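Local coordinates for protein enolase (PDB 3UGV) that is an uncharacterised magnesium-binding member of the enolase superfamily that probably abstracts a proton next to the carboxylate of an acid substrate, at residues D353-E358 against D382-N387; Y329-A334 against L375-D380. One frame throughout, in Å; residues are numbered along the deposited sequence.

Interaction 1: D353-E358 against D382-N387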
# COMPACT_ATOMS: atom_id res chain seq x y z
N ASP F 353 -8.77 -44.85 -15.08
CA ASP F 353 -8.03 -46.06 -15.46
C ASP F 353 -8.79 -47.04 -16.37
O ASP F 353 -8.18 -47.70 -17.22
CB ASP F 353 -7.55 -46.81 -14.20
CG ASP F 353 -6.25 -46.27 -13.65
OD1 ASP F 353 -5.82 -45.18 -14.10
OD2 ASP F 353 -5.65 -46.94 -12.77
N PRO F 354 -10.11 -47.18 -16.16
CA PRO F 354 -10.81 -48.19 -16.97
C PRO F 354 -10.72 -47.97 -18.48
O PRO F 354 -10.73 -48.95 -19.21
CB PRO F 354 -12.26 -48.06 -16.48
CG PRO F 354 -12.12 -47.62 -15.06
CD PRO F 354 -10.93 -46.69 -15.05
N ILE F 355 -10.62 -46.72 -18.94
CA ILE F 355 -10.55 -46.46 -20.38
C ILE F 355 -9.12 -46.46 -20.93
O ILE F 355 -8.92 -46.21 -22.11
CB ILE F 355 -11.28 -45.16 -20.77
CG1 ILE F 355 -10.80 -43.99 -19.92
CG2 ILE F 355 -12.78 -45.32 -20.61
CD1 ILE F 355 -9.52 -43.38 -20.40
N LEU F 356 -8.15 -46.74 -20.08
CA LEU F 356 -6.77 -46.87 -20.53
C LEU F 356 -6.37 -48.34 -20.57
O LEU F 356 -6.79 -49.13 -19.72
CB LEU F 356 -5.79 -46.12 -19.61
CG LEU F 356 -5.98 -44.64 -19.29
CD1 LEU F 356 -4.87 -44.18 -18.36
CD2 LEU F 356 -6.00 -43.83 -20.58
N GLN F 357 -5.56 -48.69 -21.56
CA GLN F 357 -4.99 -50.03 -21.63
C GLN F 357 -3.94 -50.21 -20.55
O GLN F 357 -3.91 -51.23 -19.86
CB GLN F 357 -4.36 -50.26 -23.01
CG GLN F 357 -5.40 -50.43 -24.11
CD GLN F 357 -4.79 -50.84 -25.43
OE1 GLN F 357 -3.67 -51.35 -25.48
NE2 GLN F 357 -5.53 -50.63 -26.51
N GLU F 358 -3.12 -49.18 -20.38
CA GLU F 358 -2.00 -49.25 -19.46
C GLU F 358 -1.83 -47.94 -18.69
O GLU F 358 -1.05 -47.08 -19.07
CB GLU F 358 -0.73 -49.56 -20.25
CG GLU F 358 0.38 -50.22 -19.45
CD GLU F 358 1.45 -50.82 -20.35
OE1 GLU F 358 2.63 -50.42 -20.22
OE2 GLU F 358 1.11 -51.68 -21.18
N ASP F 382 -13.01 -51.86 -25.63
CA ASP F 382 -14.09 -52.67 -25.04
C ASP F 382 -14.80 -51.90 -23.93
O ASP F 382 -16.02 -51.67 -23.97
CB ASP F 382 -13.56 -54.00 -24.50
CG ASP F 382 -13.16 -54.96 -25.61
OD1 ASP F 382 -13.69 -54.82 -26.74
OD2 ASP F 382 -12.32 -55.85 -25.35
N VAL F 383 -14.02 -51.51 -22.92
CA VAL F 383 -14.53 -50.70 -21.83
C VAL F 383 -15.19 -49.44 -22.37
O VAL F 383 -16.23 -49.01 -21.87
CB VAL F 383 -13.40 -50.31 -20.87
CG1 VAL F 383 -13.94 -49.43 -19.76
CG2 VAL F 383 -12.75 -51.56 -20.28
N VAL F 384 -14.58 -48.84 -23.40
CA VAL F 384 -15.17 -47.65 -24.01
C VAL F 384 -16.56 -47.93 -24.57
O VAL F 384 -17.49 -47.15 -24.34
CB VAL F 384 -14.27 -47.06 -25.13
CG1 VAL F 384 -15.03 -46.01 -25.94
CG2 VAL F 384 -13.04 -46.45 -24.52
N ALA F 385 -16.71 -49.03 -25.30
CA ALA F 385 -18.00 -49.38 -25.90
C ALA F 385 -19.06 -49.62 -24.83
O ALA F 385 -20.19 -49.12 -24.93
CB ALA F 385 -17.86 -50.60 -26.79
N ALA F 386 -18.69 -50.38 -23.80
CA ALA F 386 -19.58 -50.69 -22.69
C ALA F 386 -20.04 -49.44 -21.91
O ALA F 386 -20.97 -49.52 -21.10
CB ALA F 386 -18.92 -51.70 -21.75
N ASN F 387 -19.42 -48.29 -22.17
CA ASN F 387 -19.72 -47.09 -21.38
C ASN F 387 -20.00 -45.83 -22.18
O ASN F 387 -20.26 -44.76 -21.61
CB ASN F 387 -18.61 -46.84 -20.35
CG ASN F 387 -18.62 -47.84 -19.24
OD1 ASN F 387 -19.49 -47.80 -18.37
ND2 ASN F 387 -17.68 -48.78 -19.28
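The 3-10 turn 353-355 lies against the start of the C-terminal helix 381-387, with the CA atoms of Ile355 and Val383 6.0 Å apart and no hydrogen bond between the two backbones. In the enolase-superfamily fold, the chain returns after the barrel to the N-terminal capping domain, and here both segments reach its strands: Pro354 and Asn387 touch Leu40, Ile355 touches Leu58, and Val384 packs on Arg36 and Leu60. Val383 carries the contact. Its isopropyl group meets the carbonyl of Pro354 with all three carbons, CG1 coming nearest at 3.3 Å from Pro354 O and CB and CG2 only slightly farther. CG1, placed anti to the backbone N of Val383 (chi1 178°), also reaches the proline ring, where it lies 3.9 Å from Pro354 CB. The carbonyl oxygen of Pro354 thus faces aliphatic carbon in a junction whose other contacts are apolar. Deeper in, Ile355 and Val384 meet at a slant through their CG2 methyls, 4.1 Å apart. In Ile355 the rotation about CA-CB (chi1 52°) wedges CG1 between the backbone N and the carbonyl carbon, and the ethyl arm runs away from the helix, the side chain also packing on Trp379. The turn itself is closed by Leu356 N to Asp353 O, 3.0 Å. Asp380 caps the beginning of the helix, its OD1 accepting the N-H of Val383. Within the helix segment, Asn387 N bonds to Val384 O, while the side chain of Asn387 folds back to the residue before Val384. Its ND2 donates to Val383 O over 3.0 Å with an N-H...O angle of 158°, the oxygen lying close to the plane of the asparagine amide.

Interaction 2: Y329-A334 against L375-D380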
# COMPACT_ATOMS: atom_id res chain seq x y z
N TYR F 329 -6.08 -35.49 -14.11
CA TYR F 329 -5.23 -35.77 -15.27
C TYR F 329 -3.82 -36.21 -14.89
O TYR F 329 -2.85 -35.56 -15.24
CB TYR F 329 -5.14 -34.54 -16.18
CG TYR F 329 -6.49 -33.94 -16.49
CD1 TYR F 329 -7.21 -34.37 -17.59
CD2 TYR F 329 -7.04 -32.97 -15.67
CE1 TYR F 329 -8.45 -33.84 -17.88
CE2 TYR F 329 -8.29 -32.43 -15.95
CZ TYR F 329 -8.99 -32.87 -17.05
OH TYR F 329 -10.22 -32.34 -17.35
N PRO F 330 -3.72 -37.34 -14.18
CA PRO F 330 -2.44 -37.79 -13.63
C PRO F 330 -1.40 -38.02 -14.72
O PRO F 330 -0.21 -37.77 -14.49
CB PRO F 330 -2.80 -39.12 -12.94
CG PRO F 330 -4.24 -39.02 -12.68
CD PRO F 330 -4.83 -38.22 -13.79
N GLU F 331 -1.84 -38.44 -15.90
CA GLU F 331 -0.87 -38.68 -16.99
C GLU F 331 -0.23 -37.39 -17.53
O GLU F 331 1.00 -37.27 -17.49
CB GLU F 331 -1.47 -39.53 -18.11
CG GLU F 331 -1.98 -40.88 -17.64
CD GLU F 331 -3.32 -40.77 -16.92
OE1 GLU F 331 -4.03 -39.75 -17.12
OE2 GLU F 331 -3.66 -41.69 -16.16
N VAL F 332 -1.03 -36.46 -18.03
CA VAL F 332 -0.50 -35.16 -18.44
C VAL F 332 0.19 -34.55 -17.24
O VAL F 332 1.28 -33.97 -17.34
CB VAL F 332 -1.60 -34.18 -18.91
CG1 VAL F 332 -0.96 -32.90 -19.42
CG2 VAL F 332 -2.46 -34.81 -19.99
N GLY F 333 -0.46 -34.69 -16.09
CA GLY F 333 0.11 -34.21 -14.84
C GLY F 333 1.55 -34.66 -14.61
O GLY F 333 2.45 -33.83 -14.41
N ALA F 334 1.78 -35.97 -14.64
CA ALA F 334 3.13 -36.46 -14.40
C ALA F 334 4.13 -35.93 -15.43
O ALA F 334 5.28 -35.60 -15.09
CB ALA F 334 3.14 -37.99 -14.32
N LEU F 375 1.75 -38.87 -24.55
CA LEU F 375 1.22 -39.22 -23.23
C LEU F 375 1.14 -40.73 -23.05
O LEU F 375 0.80 -41.22 -21.98
CB LEU F 375 -0.17 -38.62 -23.04
CG LEU F 375 -0.25 -37.09 -23.04
CD1 LEU F 375 -1.69 -36.64 -23.17
CD2 LEU F 375 0.38 -36.56 -21.77
N GLY F 376 1.45 -41.46 -24.12
CA GLY F 376 1.36 -42.91 -24.12
C GLY F 376 -0.01 -43.46 -23.76
O GLY F 376 -0.11 -44.46 -23.06
N LEU F 377 -1.06 -42.81 -24.23
CA LEU F 377 -2.42 -43.29 -23.96
C LEU F 377 -2.91 -44.17 -25.09
O LEU F 377 -2.79 -43.82 -26.27
CB LEU F 377 -3.40 -42.12 -23.77
CG LEU F 377 -3.24 -41.15 -22.60
CD1 LEU F 377 -4.44 -40.23 -22.58
CD2 LEU F 377 -3.12 -41.88 -21.28
N ASP F 378 -3.49 -45.31 -24.74
CA ASP F 378 -4.18 -46.15 -25.72
C ASP F 378 -5.51 -46.60 -25.12
O ASP F 378 -5.56 -47.19 -24.03
CB ASP F 378 -3.31 -47.33 -26.13
CG ASP F 378 -1.95 -46.90 -26.64
OD1 ASP F 378 -0.95 -47.05 -25.90
OD2 ASP F 378 -1.87 -46.38 -27.77
N TRP F 379 -6.60 -46.31 -25.83
CA TRP F 379 -7.92 -46.55 -25.26
C TRP F 379 -8.21 -48.05 -25.15
O TRP F 379 -7.80 -48.84 -26.01
CB TRP F 379 -9.01 -45.89 -26.10
CG TRP F 379 -8.84 -44.43 -26.39
CD1 TRP F 379 -8.98 -43.82 -27.61
CD2 TRP F 379 -8.55 -43.38 -25.46
NE1 TRP F 379 -8.77 -42.47 -27.50
CE2 TRP F 379 -8.51 -42.17 -26.19
CE3 TRP F 379 -8.31 -43.34 -24.08
CZ2 TRP F 379 -8.24 -40.93 -25.59
CZ3 TRP F 379 -8.04 -42.11 -23.49
CH2 TRP F 379 -8.00 -40.93 -24.24
N ASP F 380 -8.90 -48.43 -24.09
CA ASP F 380 -9.45 -49.78 -23.98
C ASP F 380 -10.84 -49.78 -24.62
O ASP F 380 -11.85 -49.55 -23.95
CB ASP F 380 -9.53 -50.21 -22.52
CG ASP F 380 -9.98 -51.65 -22.36
OD1 ASP F 380 -10.89 -52.07 -23.10
OD2 ASP F 380 -9.40 -52.36 -21.50
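Leu375 forks over Val332 at a slant, while Leu377 crosses Glu331 at about a right angle; these two pairs join helix 330-337 of the enolase-superfamily barrel domain to the irregular chain that leads on to the C-terminal helix. Both leucyl methyls of Leu375 reach Val332 CG2, CD1 at 3.7 Å and CD2 at 3.8 Å. CD2 also rests on the helix backbone, 3.7 Å from Val332 CA, so this leucine packs on main chain as well as on side chain. Val332 turns CG1 anti to its own nitrogen (chi1 -176°), leaving CG2 beside that nitrogen to face the fork. In the second pair, the aliphatic part of Glu331 does the touching. The chain bends about the CB-CG bond (chi2 77°) and CG meets the leucine, while the carboxylate beyond it is held by Tyr74, whose OH is hydrogen-bonded to OE1. Tyr74 belongs to strand 71-75 of the capping domain and also packs on Leu377, while Arg72 of the same strand binds Leu377 O through NE. This carbon-to-carbon contact therefore lies where barrel and capping domain meet, with Leu377 CD2 3.9 Å from Glu331 CG.

Overall arrangement
Interaction 2 is the inner of the two, fully buried, its centre about 12 Å from the centre of the chain; the centre of interaction 1 is about 20 Å from it, and that contact is partly buried. Neither has a hydrogen bond between its segments, and their buried areas are nearly equal. Leucine methyls on a valine and on the aliphatic part of a glutamate make up the inner contact, whereas the outer one combines apolar pairs with a backbone carbonyl set against a valine. The two are interlinked: segment 353-358 runs beside 375-380, where Gln357 N bonds to Asp378 O (2.9 Å), Gln357 NE2 to Trp379 O, and the backbones of Ile355 and Asp380 to each other. Leu356 CD1 packs near Glu331 OE2.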